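Local coordinates for protein SAM-dependent methyltransferase (Pyrococcus horikoshii, PDB 1WZN) that binds S-adenosylhomocysteine, the product of methyl transfer, and probably transfers a methyl group from S-adenosylmethionine to an acceptor, at residues A[44-49]-A[107-112]. Numbering follows the deposited sequence.
With SAH (S-adenosyl-L-homocysteine), chain F.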
loop_
_atom_site.group_PDB
_atom_site.type_symbol
_atom_site.label_atom_id
_atom_site.label_comp_id
_atom_site.label_asym_id
_atom_site.label_seq_id
_atom_site.Cartn_x
_atom_site.Cartn_y
_atom_site.Cartn_z
ATOM N N ARG A 44 -12.920 -41.911 -22.391
ATOM C CA ARG A 44 -11.866 -42.284 -21.450
ATOM C C ARG A 44 -10.903 -41.115 -21.231
ATOM O O ARG A 44 -10.299 -40.598 -22.177
ATOM C CB ARG A 44 -11.121 -43.518 -21.981
ATOM C CG ARG A 44 -10.136 -44.174 -21.004
ATOM C CD ARG A 44 -9.706 -45.536 -21.562
ATOM N NE ARG A 44 -8.420 -46.030 -21.056
ATOM C CZ ARG A 44 -8.233 -46.620 -19.879
ATOM N NH1 ARG A 44 -9.249 -46.802 -19.045
ATOM N NH2 ARG A 44 -7.023 -47.063 -19.545
ATOM N N VAL A 45 -10.766 -40.717 -19.971
ATOM C CA VAL A 45 -9.932 -39.576 -19.590
ATOM C C VAL A 45 -8.842 -39.946 -18.596
ATOM O O VAL A 45 -9.082 -40.699 -17.663
ATOM C CB VAL A 45 -10.799 -38.480 -18.931
ATOM C CG1 VAL A 45 -9.954 -37.260 -18.597
ATOM C CG2 VAL A 45 -11.952 -38.100 -19.854
ATOM N N LEU A 46 -7.645 -39.406 -18.809
ATOM C CA LEU A 46 -6.517 -39.628 -17.911
ATOM C C LEU A 46 -6.363 -38.307 -17.164
ATOM O O LEU A 46 -6.106 -37.279 -17.788
ATOM C CB LEU A 46 -5.230 -39.910 -18.698
ATOM C CG LEU A 46 -3.925 -39.934 -17.887
ATOM C CD1 LEU A 46 -3.972 -41.044 -16.857
ATOM C CD2 LEU A 46 -2.733 -40.135 -18.819
ATOM N N ASP A 47 -6.538 -38.325 -15.847
ATOM C CA ASP A 47 -6.403 -37.100 -15.062
ATOM C C ASP A 47 -5.066 -37.151 -14.315
ATOM O O ASP A 47 -4.926 -37.860 -13.323
ATOM C CB ASP A 47 -7.578 -36.965 -14.081
ATOM C CG ASP A 47 -7.560 -35.644 -13.333
ATOM O OD1 ASP A 47 -7.110 -34.642 -13.933
ATOM O OD2 ASP A 47 -7.996 -35.603 -12.161
ATOM N N LEU A 48 -4.089 -36.394 -14.817
ATOM C CA LEU A 48 -2.736 -36.350 -14.257
ATOM C C LEU A 48 -2.619 -35.465 -13.014
ATOM O O LEU A 48 -3.175 -34.372 -12.977
ATOM C CB LEU A 48 -1.761 -35.858 -15.339
ATOM C CG LEU A 48 -1.715 -36.682 -16.645
ATOM C CD1 LEU A 48 -0.887 -35.938 -17.694
ATOM C CD2 LEU A 48 -1.104 -38.048 -16.384
ATOM N N ALA A 49 -1.855 -35.935 -12.027
ATOM C CA ALA A 49 -1.670 -35.238 -10.749
ATOM C C ALA A 49 -3.066 -34.961 -10.208
ATOM O O ALA A 49 -3.413 -33.828 -9.872
ATOM C CB ALA A 49 -0.886 -33.935 -10.947
ATOM N N ASP A 107 -8.942 -40.502 -24.744
ATOM C CA ASP A 107 -9.624 -39.531 -25.592
ATOM C C ASP A 107 -9.265 -38.127 -25.134
ATOM O O ASP A 107 -9.306 -37.175 -25.913
ATOM C CB ASP A 107 -11.140 -39.701 -25.509
ATOM C CG ASP A 107 -11.593 -41.078 -25.938
ATOM O OD1 ASP A 107 -11.148 -41.534 -27.009
ATOM O OD2 ASP A 107 -12.395 -41.686 -25.206
ATOM N N ALA A 108 -8.935 -38.004 -23.853
ATOM C CA ALA A 108 -8.550 -36.716 -23.293
ATOM C C ALA A 108 -7.629 -36.920 -22.103
ATOM O O ALA A 108 -7.683 -37.947 -21.422
ATOM C CB ALA A 108 -9.785 -35.930 -22.863
ATOM N N VAL A 109 -6.775 -35.933 -21.869
ATOM C CA VAL A 109 -5.852 -35.965 -20.746
ATOM C C VAL A 109 -6.031 -34.615 -20.073
ATOM O O VAL A 109 -6.068 -33.587 -20.751
ATOM C CB VAL A 109 -4.389 -36.098 -21.210
ATOM C CG1 VAL A 109 -3.452 -36.029 -20.004
ATOM C CG2 VAL A 109 -4.190 -37.425 -21.956
ATOM N N THR A 110 -6.161 -34.619 -18.753
ATOM C CA THR A 110 -6.343 -33.379 -18.012
ATOM C C THR A 110 -5.322 -33.232 -16.889
ATOM O O THR A 110 -4.758 -34.209 -16.399
ATOM C CB THR A 110 -7.755 -33.303 -17.366
ATOM O OG1 THR A 110 -7.948 -34.435 -16.503
ATOM C CG2 THR A 110 -8.845 -33.301 -18.431
ATOM N N MET A 111 -5.076 -31.986 -16.506
ATOM C CA MET A 111 -4.186 -31.673 -15.398
ATOM C C MET A 111 -4.824 -30.433 -14.823
ATOM O O MET A 111 -4.691 -29.344 -15.381
ATOM C CB MET A 111 -2.764 -31.376 -15.858
ATOM C CG MET A 111 -1.864 -31.004 -14.686
ATOM S SD MET A 111 -0.113 -31.015 -15.088
ATOM C CE MET A 111 0.238 -32.742 -14.852
ATOM N N PHE A 112 -5.520 -30.609 -13.707
ATOM C CA PHE A 112 -6.258 -29.526 -13.075
ATOM C C PHE A 112 -5.608 -28.814 -11.903
ATOM O O PHE A 112 -4.869 -29.406 -11.112
ATOM C CB PHE A 112 -7.627 -30.040 -12.605
ATOM C CG PHE A 112 -8.544 -30.467 -13.719
ATOM C CD1 PHE A 112 -9.121 -29.525 -14.568
ATOM C CD2 PHE A 112 -8.843 -31.812 -13.909
ATOM C CE1 PHE A 112 -9.987 -29.917 -15.591
ATOM C CE2 PHE A 112 -9.705 -32.215 -14.927
ATOM C CZ PHE A 112 -10.279 -31.269 -15.770
HETATM N N SAH F . -5.755 -32.074 -9.708
HETATM C CA SAH F . -6.081 -31.945 -8.224
HETATM C CB SAH F . -4.926 -31.639 -7.309
HETATM C CG SAH F . -4.124 -30.356 -7.452
HETATM S SD SAH F . -2.773 -30.459 -6.193
HETATM C C SAH F . -7.222 -30.836 -8.118
HETATM O O SAH F . -7.647 -30.282 -9.149
HETATM O OXT SAH F . -7.654 -30.590 -6.923
HETATM C "C5'" SAH F . -1.334 -30.809 -7.128
HETATM C "C4'" SAH F . -1.084 -32.392 -7.242
HETATM O "O4'" SAH F . 0.131 -32.465 -7.995
HETATM C "C3'" SAH F . -0.770 -33.109 -5.949
HETATM O "O3'" SAH F . -1.747 -34.118 -5.686
HETATM C "C2'" SAH F . 0.697 -33.656 -6.190
HETATM O "O2'" SAH F . 0.936 -34.885 -5.516
HETATM C "C1'" SAH F . 0.755 -33.752 -7.704
HETATM N N9 SAH F . 1.964 -33.781 -8.287
HETATM C C8 SAH F . 3.038 -32.901 -8.281
HETATM N N7 SAH F . 4.061 -33.269 -8.980
HETATM C C5 SAH F . 3.676 -34.524 -9.529
HETATM C C6 SAH F . 4.375 -35.431 -10.393
HETATM N N6 SAH F . 5.614 -35.216 -10.856
HETATM N N1 SAH F . 3.670 -36.570 -10.727
HETATM C C2 SAH F . 2.408 -36.827 -10.277
HETATM N N3 SAH F . 1.706 -35.978 -9.447
HETATM C C4 SAH F . 2.398 -34.853 -9.115
HETATM O O HOH W 1 -5.516 -33.074 -12.358
HETATM O O HOH W 2 -3.037 -31.457 -11.304
#
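Asp47 and Thr110 pair across two parallel strands: Thr110 OG1 donates to Asp47 OD1 at 2.7 Å, from above the carboxylate plane, 39° out of it. Asp47 CG lies anti to its backbone N (chi1 -175°), which carries OD1 over to Thr110 and to CD2 of Phe112, 3.3 Å away, while OD2 bonds Thr56. Replacing Asp47 with alanine is likely to leave the Thr110 and Thr56 hydroxyls without their respective partners, OD1 and OD2. Packing is tightest on the other face, where Leu48 CD1 meets Val109 CG1 at 3.5 Å, closer than usual van der Waals contact, and Met111 CE rests on Leu48 CB. Beyond Leu48 the strands part, and water 1 bridges Leu48 O to Phe112 N (2.7 and 2.8 Å). There Ala49 O and Phe112 O, just past the C-terminal strand ends, both accept from the S-adenosylhomocysteine amino N (2.9 and 3.1 Å), forming part of the cofactor site, as in Rossmann-like methyltransferases. At the opposite end the partly exposed Arg44 side chain leads away to a salt bridge with Glu65, while Arg44 backbone N bonds Asp107 OD2 almost straight (176°). Strands 65-70 and 139-146 flank the pair, and helix 121-134 covers Leu48, Val109 and Met111.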